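Local coordinates for protein aminotransferase (Paracoccus denitrificans, PDB 4GRX) that probably transfers amino groups from amine substrates to keto acids, as a pyridoxal phosphate-dependent omega-aminotransferase, at residues Asn133-Lys138 against His331-Ser336; Val137-Phe142 against Gly307-Gly312; Tyr88-Gly93 against Ser102-Met107. All coordinates share one frame; numbering follows the deposited sequence.

Contact 1 of 3, residues Asn133-Lys138 against His331-Ser336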
loop_
_atom_site.group_PDB
_atom_site.type_symbol
_atom_site.label_atom_id
_atom_site.label_comp_id
_atom_site.label_asym_id
_atom_site.label_seq_id
_atom_site.Cartn_x
_atom_site.Cartn_y
_atom_site.Cartn_z
ATOM N N ASN A 133 4.820 7.906 0.570
ATOM C CA ASN A 133 6.222 8.340 0.548
ATOM C C ASN A 133 6.981 7.752 -0.638
ATOM O O ASN A 133 7.728 8.467 -1.324
ATOM C CB ASN A 133 6.922 8.027 1.878
ATOM C CG ASN A 133 6.554 9.016 2.971
ATOM O OD1 ASN A 133 6.528 10.240 2.740
ATOM N ND2 ASN A 133 6.259 8.503 4.164
ATOM N N ASP A 134 6.778 6.455 -0.869
ATOM C CA ASP A 134 7.282 5.782 -2.041
ATOM C C ASP A 134 6.880 6.497 -3.365
ATOM O O ASP A 134 7.746 6.788 -4.217
ATOM C CB ASP A 134 6.803 4.340 -2.031
ATOM C CG ASP A 134 7.658 3.458 -2.892
ATOM O OD1 ASP A 134 7.715 3.708 -4.121
ATOM O OD2 ASP A 134 8.300 2.528 -2.351
ATOM N N THR A 135 5.580 6.776 -3.517
ATOM C CA THR A 135 5.052 7.556 -4.632
ATOM C C THR A 135 5.747 8.919 -4.738
ATOM O O THR A 135 6.109 9.340 -5.849
ATOM C CB THR A 135 3.524 7.757 -4.501
ATOM O OG1 THR A 135 2.842 6.517 -4.750
ATOM C CG2 THR A 135 3.000 8.821 -5.480
ATOM N N MET A 136 5.938 9.590 -3.588
ATOM C CA MET A 136 6.538 10.930 -3.559
ATOM C C MET A 136 7.955 10.939 -4.113
ATOM O O MET A 136 8.341 11.858 -4.835
ATOM C CB MET A 136 6.540 11.541 -2.159
ATOM C CG MET A 136 6.966 13.008 -2.140
ATOM S SD MET A 136 5.768 14.057 -3.008
ATOM C CE MET A 136 6.818 14.876 -4.220
ATOM N N VAL A 137 8.725 9.915 -3.758
ATOM C CA VAL A 137 10.076 9.791 -4.259
ATOM C C VAL A 137 10.038 9.619 -5.782
ATOM O O VAL A 137 10.752 10.314 -6.493
ATOM C CB VAL A 137 10.833 8.637 -3.574
ATOM C CG1 VAL A 137 12.235 8.507 -4.139
ATOM C CG2 VAL A 137 10.915 8.891 -2.083
ATOM N N LYS A 138 9.185 8.719 -6.273
ATOM C CA LYS A 138 9.069 8.476 -7.717
ATOM C C LYS A 138 8.667 9.756 -8.461
ATOM O O LYS A 138 9.183 10.047 -9.548
ATOM C CB LYS A 138 8.063 7.363 -8.010
ATOM C CG LYS A 138 8.535 5.948 -7.736
ATOM C CD LYS A 138 7.422 4.954 -8.065
ATOM C CE LYS A 138 7.207 4.814 -9.573
ATOM N NZ LYS A 138 6.023 3.983 -9.934
ATOM N N HIS A 331 1.581 5.611 -13.025
ATOM C CA HIS A 331 1.678 5.258 -11.634
ATOM C C HIS A 331 0.306 5.248 -11.017
ATOM O O HIS A 331 -0.567 6.012 -11.436
ATOM C CB HIS A 331 2.582 6.261 -10.936
ATOM C CG HIS A 331 2.820 5.956 -9.482
ATOM N ND1 HIS A 331 3.823 5.166 -9.066
ATOM C CD2 HIS A 331 2.128 6.347 -8.341
ATOM C CE1 HIS A 331 3.785 5.058 -7.724
ATOM N NE2 HIS A 331 2.747 5.783 -7.281
ATOM N N GLY A 332 0.096 4.377 -10.026
ATOM C CA GLY A 332 -1.199 4.251 -9.341
ATOM C C GLY A 332 -1.520 2.865 -8.787
ATOM O O GLY A 332 -1.099 1.845 -9.344
ATOM N N PHE A 333 -2.291 2.844 -7.696
ATOM C CA PHE A 333 -2.679 1.612 -6.983
ATOM C C PHE A 333 -4.156 1.268 -7.232
ATOM O O PHE A 333 -4.996 2.168 -7.324
ATOM C CB PHE A 333 -2.416 1.763 -5.471
ATOM C CG PHE A 333 -1.040 2.292 -5.136
ATOM C CD1 PHE A 333 0.043 1.421 -4.982
ATOM C CD2 PHE A 333 -0.817 3.660 -4.982
ATOM C CE1 PHE A 333 1.319 1.903 -4.680
ATOM C CE2 PHE A 333 0.452 4.145 -4.684
ATOM C CZ PHE A 333 1.524 3.268 -4.531
ATOM N N THR A 334 -4.463 -0.029 -7.327
ATOM C CA THR A 334 -5.820 -0.538 -7.635
ATOM C C THR A 334 -6.936 0.168 -6.861
ATOM O O THR A 334 -7.924 0.617 -7.452
ATOM C CB THR A 334 -5.925 -2.067 -7.392
ATOM O OG1 THR A 334 -4.998 -2.754 -8.238
ATOM C CG2 THR A 334 -7.327 -2.588 -7.683
ATOM N N ALA A 335 -6.763 0.265 -5.543
ATOM C CA ALA A 335 -7.788 0.818 -4.656
ATOM C C ALA A 335 -7.615 2.317 -4.354
ATOM O O ALA A 335 -8.379 2.884 -3.565
ATOM C CB ALA A 335 -7.853 0.011 -3.366
ATOM N N SER A 336 -6.630 2.962 -4.983
ATOM C CA SER A 336 -6.389 4.387 -4.729
ATOM C C SER A 336 -7.516 5.275 -5.306
ATOM O O SER A 336 -7.932 5.110 -6.471
ATOM C CB SER A 336 -4.975 4.813 -5.179
ATOM O OG SER A 336 -4.865 5.033 -6.577
#
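K138 NZ is held by three groups. It donates to H331 ND1 at 2.6 Å, lying in the imidazole plane to within 6°, and it also donates to the carbonyl of V165 in the second subunit, while F181 of that subunit makes a cation-pi contact with the lysine. The bend at chi3 (72°) carries the amine to the ring edge. On the other ring nitrogen, H331 NE2, sits T135 OG1, hydrogen-bonded at 2.6 Å; the same hydroxyl reaches back to the carbonyl of E131 one turn earlier in helix 129-146. With both nitrogens held, the imidazole has little freedom to flip or turn. T135 OG1 also faces the edge of the F333 ring, 3.4 Å from F333 CE2. Beyond F333 the loop makes a type I turn in which F333 O accepts from both S336 N and S336 OG, the latter 3.0 Å away and on a lone pair. T334 N, in this turn, hydrogen-bonds the cofactor-bearing lysine of the second subunit, probably through its phosphate: the shared active site at the dimer interface, typical of fold-type I aminotransferases.

Contact 2 of 3, residues Val137-Phe142 against Gly307-Gly312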
loop_
_atom_site.group_PDB
_atom_site.type_symbol
_atom_site.label_atom_id
_atom_site.label_comp_id
_atom_site.label_asym_id
_atom_site.label_seq_id
_atom_site.Cartn_x
_atom_site.Cartn_y
_atom_site.Cartn_z
ATOM N N VAL A 137 8.725 9.915 -3.758
ATOM C CA VAL A 137 10.076 9.791 -4.259
ATOM C C VAL A 137 10.038 9.619 -5.782
ATOM O O VAL A 137 10.752 10.314 -6.493
ATOM C CB VAL A 137 10.833 8.637 -3.574
ATOM C CG1 VAL A 137 12.235 8.507 -4.139
ATOM C CG2 VAL A 137 10.915 8.891 -2.083
ATOM N N LYS A 138 9.185 8.719 -6.273
ATOM C CA LYS A 138 9.069 8.476 -7.717
ATOM C C LYS A 138 8.667 9.756 -8.461
ATOM O O LYS A 138 9.183 10.047 -9.548
ATOM C CB LYS A 138 8.063 7.363 -8.010
ATOM C CG LYS A 138 8.535 5.948 -7.736
ATOM C CD LYS A 138 7.422 4.954 -8.065
ATOM C CE LYS A 138 7.207 4.814 -9.573
ATOM N NZ LYS A 138 6.023 3.983 -9.934
ATOM N N MET A 139 7.757 10.516 -7.856
ATOM C CA MET A 139 7.336 11.802 -8.386
ATOM C C MET A 139 8.546 12.734 -8.504
ATOM O O MET A 139 8.751 13.360 -9.540
ATOM C CB MET A 139 6.293 12.415 -7.468
ATOM C CG MET A 139 5.001 12.817 -8.149
ATOM S SD MET A 139 3.698 12.900 -6.891
ATOM C CE MET A 139 2.254 12.393 -7.820
ATOM N N LEU A 140 9.364 12.804 -7.455
ATOM C CA LEU A 140 10.597 13.589 -7.511
ATOM C C LEU A 140 11.536 13.112 -8.638
ATOM O O LEU A 140 11.997 13.931 -9.443
ATOM C CB LEU A 140 11.291 13.621 -6.146
ATOM C CG LEU A 140 10.491 14.285 -5.011
ATOM C CD1 LEU A 140 11.222 14.167 -3.691
ATOM C CD2 LEU A 140 10.195 15.749 -5.301
ATOM N N TRP A 141 11.782 11.804 -8.738
ATOM C CA TRP A 141 12.626 11.282 -9.814
ATOM C C TRP A 141 12.123 11.624 -11.185
ATOM O O TRP A 141 12.861 12.130 -12.008
ATOM C CB TRP A 141 12.787 9.781 -9.702
ATOM C CG TRP A 141 13.523 9.365 -8.480
ATOM C CD1 TRP A 141 14.360 10.141 -7.698
ATOM C CD2 TRP A 141 13.528 8.039 -7.857
ATOM N NE1 TRP A 141 14.847 9.416 -6.655
ATOM C CE2 TRP A 141 14.403 8.138 -6.706
ATOM C CE3 TRP A 141 12.911 6.823 -8.136
ATOM C CZ2 TRP A 141 14.639 7.055 -5.869
ATOM C CZ3 TRP A 141 13.165 5.734 -7.305
ATOM C CH2 TRP A 141 14.002 5.851 -6.189
ATOM N N PHE A 142 10.855 11.319 -11.439
ATOM C CA PHE A 142 10.139 11.721 -12.657
ATOM C C PHE A 142 10.361 13.208 -12.952
ATOM O O PHE A 142 10.767 13.575 -14.054
ATOM C CB PHE A 142 8.642 11.404 -12.468
ATOM C CG PHE A 142 7.750 11.886 -13.581
ATOM C CD1 PHE A 142 6.843 12.927 -13.356
ATOM C CD2 PHE A 142 7.777 11.282 -14.837
ATOM C CE1 PHE A 142 6.009 13.373 -14.360
ATOM C CE2 PHE A 142 6.950 11.733 -15.850
ATOM C CZ PHE A 142 6.068 12.778 -15.614
ATOM N N GLY A 307 -4.167 6.883 1.815
ATOM C CA GLY A 307 -3.028 7.793 1.801
ATOM C C GLY A 307 -3.225 8.903 0.784
ATOM O O GLY A 307 -3.923 8.736 -0.219
ATOM N N ALA A 308 -2.604 10.047 1.046
ATOM C CA ALA A 308 -2.674 11.179 0.129
ATOM C C ALA A 308 -1.374 11.954 0.060
ATOM O O ALA A 308 -0.770 12.305 1.085
ATOM C CB ALA A 308 -3.813 12.108 0.495
ATOM N N VAL A 309 -0.962 12.217 -1.171
ATOM C CA VAL A 309 0.114 13.140 -1.467
ATOM C C VAL A 309 -0.579 14.427 -1.918
ATOM O O VAL A 309 -1.330 14.401 -2.913
ATOM C CB VAL A 309 0.999 12.563 -2.592
ATOM C CG1 VAL A 309 1.975 13.601 -3.138
ATOM C CG2 VAL A 309 1.737 11.335 -2.091
ATOM N N ILE A 310 -0.366 15.520 -1.167
ATOM C CA ILE A 310 -0.869 16.855 -1.534
ATOM C C ILE A 310 0.245 17.809 -2.001
ATOM O O ILE A 310 0.980 18.373 -1.185
ATOM C CB ILE A 310 -1.610 17.548 -0.372
ATOM C CG1 ILE A 310 -2.609 16.602 0.298
ATOM C CG2 ILE A 310 -2.316 18.807 -0.875
ATOM C CD1 ILE A 310 -3.207 17.164 1.576
ATOM N N LEU A 311 0.363 18.004 -3.307
ATOM C CA LEU A 311 1.377 18.915 -3.842
ATOM C C LEU A 311 0.958 20.384 -3.705
ATOM O O LEU A 311 -0.143 20.755 -4.130
ATOM C CB LEU A 311 1.651 18.596 -5.312
ATOM C CG LEU A 311 2.088 17.176 -5.677
ATOM C CD1 LEU A 311 1.980 16.955 -7.179
ATOM C CD2 LEU A 311 3.500 16.888 -5.187
ATOM N N GLY A 312 1.830 21.207 -3.117
ATOM C CA GLY A 312 1.651 22.668 -3.095
ATOM C C GLY A 312 1.713 23.244 -4.510
ATOM O O GLY A 312 2.103 22.534 -5.449
#
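Helix 129-146 packs over strand 307-311, the closest CA atoms in these segments being those of M139 and V309, 10.1 Å apart. This is the alpha/beta layering of the large domain of a fold-type I PLP enzyme, and the strand is the one antiparallel member of its seven-stranded sheet. It lies between 122-126 and 292-295, to which it is bonded by its backbone. V309 and L311, two residues apart, turn their side chains toward the helix, and M139 spans the remaining distance with an almost straight reach to its sulfur (chi2 158°). No hydrogen bond crosses here; the contact is purely apolar. V309 CG1, set anti to the backbone N (chi1 169°), is the methyl that comes to 4.2 Å from M139 SD, and the two side chains pass one another running in opposite senses. M136, one turn earlier on the helix, fills in beside M139 against both strand residues. L28 of the second subunit packs on M139 and L311, F329 adds to the cover on M139, and V319 of helix 313-324 touches L311. G312, just past the strand, is the N-cap of that helix. The isobutyl fork of L311 opens onto the thioether: M139 SD lies 4.3 Å from L311 CD2 and 4.4 Å from L311 CD1.

Contact 3 of 3, residues Tyr88-Gly93 against Ser102-Met107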
loop_
_atom_site.group_PDB
_atom_site.type_symbol
_atom_site.label_atom_id
_atom_site.label_comp_id
_atom_site.label_asym_id
_atom_site.label_seq_id
_atom_site.Cartn_x
_atom_site.Cartn_y
_atom_site.Cartn_z
ATOM N N TYR A 88 -21.278 2.406 1.541
ATOM C CA TYR A 88 -21.477 1.050 1.037
ATOM C C TYR A 88 -22.871 0.827 0.423
ATOM O O TYR A 88 -23.017 0.061 -0.533
ATOM C CB TYR A 88 -21.151 0.009 2.108
ATOM C CG TYR A 88 -19.687 -0.307 2.161
ATOM C CD1 TYR A 88 -19.101 -1.115 1.187
ATOM C CD2 TYR A 88 -18.873 0.220 3.157
ATOM C CE1 TYR A 88 -17.746 -1.409 1.221
ATOM C CE2 TYR A 88 -17.516 -0.065 3.197
ATOM C CZ TYR A 88 -16.957 -0.883 2.229
ATOM O OH TYR A 88 -15.608 -1.186 2.244
ATOM N N ASP A 89 -23.880 1.513 0.964
ATOM C CA ASP A 89 -25.244 1.470 0.422
ATOM C C ASP A 89 -25.278 2.101 -0.945
ATOM O O ASP A 89 -26.082 1.728 -1.784
ATOM C CB ASP A 89 -26.218 2.242 1.318
ATOM C CG ASP A 89 -26.637 1.459 2.540
ATOM O OD1 ASP A 89 -26.847 0.231 2.419
ATOM O OD2 ASP A 89 -26.762 2.075 3.627
ATOM N N ARG A 90 -24.389 3.061 -1.156
ATOM C CA ARG A 90 -24.454 3.950 -2.301
ATOM C C ARG A 90 -23.572 3.438 -3.443
ATOM O O ARG A 90 -24.024 3.337 -4.590
ATOM C CB ARG A 90 -24.038 5.356 -1.845
ATOM C CG ARG A 90 -24.269 6.476 -2.832
ATOM C CD ARG A 90 -23.551 7.742 -2.373
ATOM N NE ARG A 90 -23.363 8.698 -3.469
ATOM C CZ ARG A 90 -24.340 9.406 -4.036
ATOM N NH1 ARG A 90 -25.592 9.267 -3.629
ATOM N NH2 ARG A 90 -24.067 10.243 -5.025
ATOM N N PHE A 91 -22.327 3.108 -3.122
ATOM C CA PHE A 91 -21.345 2.731 -4.124
ATOM C C PHE A 91 -20.121 2.200 -3.406
ATOM O O PHE A 91 -19.282 2.990 -2.952
ATOM C CB PHE A 91 -20.948 3.946 -4.960
ATOM C CG PHE A 91 -20.151 3.619 -6.195
ATOM C CD1 PHE A 91 -19.060 4.411 -6.558
ATOM C CD2 PHE A 91 -20.488 2.537 -7.002
ATOM C CE1 PHE A 91 -18.328 4.134 -7.708
ATOM C CE2 PHE A 91 -19.759 2.253 -8.149
ATOM C CZ PHE A 91 -18.683 3.054 -8.508
ATOM N N PRO A 92 -20.006 0.862 -3.319
ATOM C CA PRO A 92 -19.059 0.170 -2.438
ATOM C C PRO A 92 -17.617 0.066 -2.927
ATOM O O PRO A 92 -16.732 -0.217 -2.115
ATOM C CB PRO A 92 -19.665 -1.221 -2.295
ATOM C CG PRO A 92 -20.433 -1.423 -3.547
ATOM C CD PRO A 92 -20.790 -0.082 -4.127
ATOM N N GLY A 93 -17.373 0.281 -4.218
ATOM C CA GLY A 93 -16.011 0.176 -4.742
ATOM C C GLY A 93 -15.824 0.725 -6.139
ATOM O O GLY A 93 -16.754 0.714 -6.949
ATOM N N SER A 102 -14.830 8.297 -8.725
ATOM C CA SER A 102 -16.081 8.517 -8.011
ATOM C C SER A 102 -16.302 10.012 -7.736
ATOM O O SER A 102 -15.352 10.803 -7.769
ATOM C CB SER A 102 -16.149 7.676 -6.721
ATOM O OG SER A 102 -15.137 8.017 -5.792
ATOM N N ASP A 103 -17.560 10.397 -7.508
ATOM C CA ASP A 103 -17.890 11.753 -7.037
ATOM C C ASP A 103 -17.163 12.068 -5.720
ATOM O O ASP A 103 -16.682 13.186 -5.491
ATOM C CB ASP A 103 -19.424 11.957 -6.906
ATOM C CG ASP A 103 -20.156 10.820 -6.130
ATOM O OD1 ASP A 103 -19.553 9.793 -5.722
ATOM O OD2 ASP A 103 -21.386 10.966 -5.938
ATOM N N GLN A 104 -17.059 11.035 -4.894
ATOM C CA GLN A 104 -16.565 11.136 -3.548
ATOM C C GLN A 104 -15.076 11.505 -3.553
ATOM O O GLN A 104 -14.605 12.254 -2.682
ATOM C CB GLN A 104 -16.818 9.798 -2.859
ATOM C CG GLN A 104 -17.366 9.900 -1.450
ATOM C CD GLN A 104 -18.778 10.440 -1.375
ATOM O OE1 GLN A 104 -19.609 10.204 -2.258
ATOM N NE2 GLN A 104 -19.061 11.162 -0.298
ATOM N N THR A 105 -14.355 10.988 -4.554
ATOM C CA THR A 105 -12.949 11.329 -4.820
ATOM C C THR A 105 -12.821 12.818 -5.140
ATOM O O THR A 105 -12.111 13.550 -4.454
ATOM C CB THR A 105 -12.358 10.482 -5.987
ATOM O OG1 THR A 105 -12.881 9.141 -5.955
ATOM C CG2 THR A 105 -10.827 10.425 -5.915
ATOM N N VAL A 106 -13.536 13.262 -6.165
ATOM C CA VAL A 106 -13.542 14.666 -6.556
ATOM C C VAL A 106 -13.809 15.561 -5.342
ATOM O O VAL A 106 -13.249 16.658 -5.232
ATOM C CB VAL A 106 -14.561 14.943 -7.690
ATOM C CG1 VAL A 106 -14.472 16.386 -8.159
ATOM C CG2 VAL A 106 -14.339 13.999 -8.867
ATOM N N MET A 107 -14.636 15.078 -4.419
ATOM C CA MET A 107 -14.964 15.840 -3.217
ATOM C C MET A 107 -13.801 15.972 -2.229
ATOM O O MET A 107 -13.450 17.080 -1.812
ATOM C CB MET A 107 -16.207 15.266 -2.538
ATOM C CG MET A 107 -17.525 15.752 -3.130
ATOM S SD MET A 107 -18.884 14.742 -2.511
ATOM C CE MET A 107 -20.304 15.635 -3.174
#
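The R90 guanidinium meets D103 at its edge: NH2 donates to D103 OD2 over 2.9 Å in a salt bridge, the N-H pointing almost straight at the oxygen (167°). Guanidinium and carboxylate are nearly coplanar, 20° apart, and OD2 is approached nearly end-on to its C-O bond; a single pair, NH2 and OD2, carries the bridge. Q104 OE1 stands obliquely to the same guanidinium, 4.2 Å from R90 NE. The ring of the next residue, F91, has G93 O above one face, 3.4 Å from the plane and offset toward the rim, and S102 at its edge, where F91 CE1 lies 4.3 Å from S102 CB. R90 runs out extended, CG anti to the backbone N (chi1 -170°), which carries its charge across from the last turn of helix 78-90 to the first turn of helix 103-115. Were D103 an alanine, the R90 guanidinium would probably lose its carboxylate mate and be free to swing toward solvent. The acid, near a helix start, and the arginine, near a helix end, are each likely to suit the local helix dipole. S102 is the N-cap of helix 103-115, and its OG shares a hydrogen bond with T105 OG1 at 2.5 Å, T105 in turn reaching the carbonyl of G337. P339 packs on F91 and S102, while T46 of the second subunit touches F91 and W19 of that subunit touches D103. S102 also joins a parallel beta ladder with a strand of that subunit: a helix-end salt bridge and N-cap at the dimer interface.

In the fold
Contacts 1 and 2 are both buried and share helix 129-146, V137 and K138 included; their centres are about 8 Å apart. Yet their chemistry is opposite: contact 1 uses polar groups to tie the helix to the loop before helix 339-354, contact 2 only apolar ones to seat it on the large-domain sheet. Contact 3 lies farther out, its centre about 27 Å from the centre of the chain and about 20 Å, centre to centre, from contact 1. It joins two successive helices, mixing an exposed arginine's salt bridge with buried aromatic packing. All three touch the second subunit.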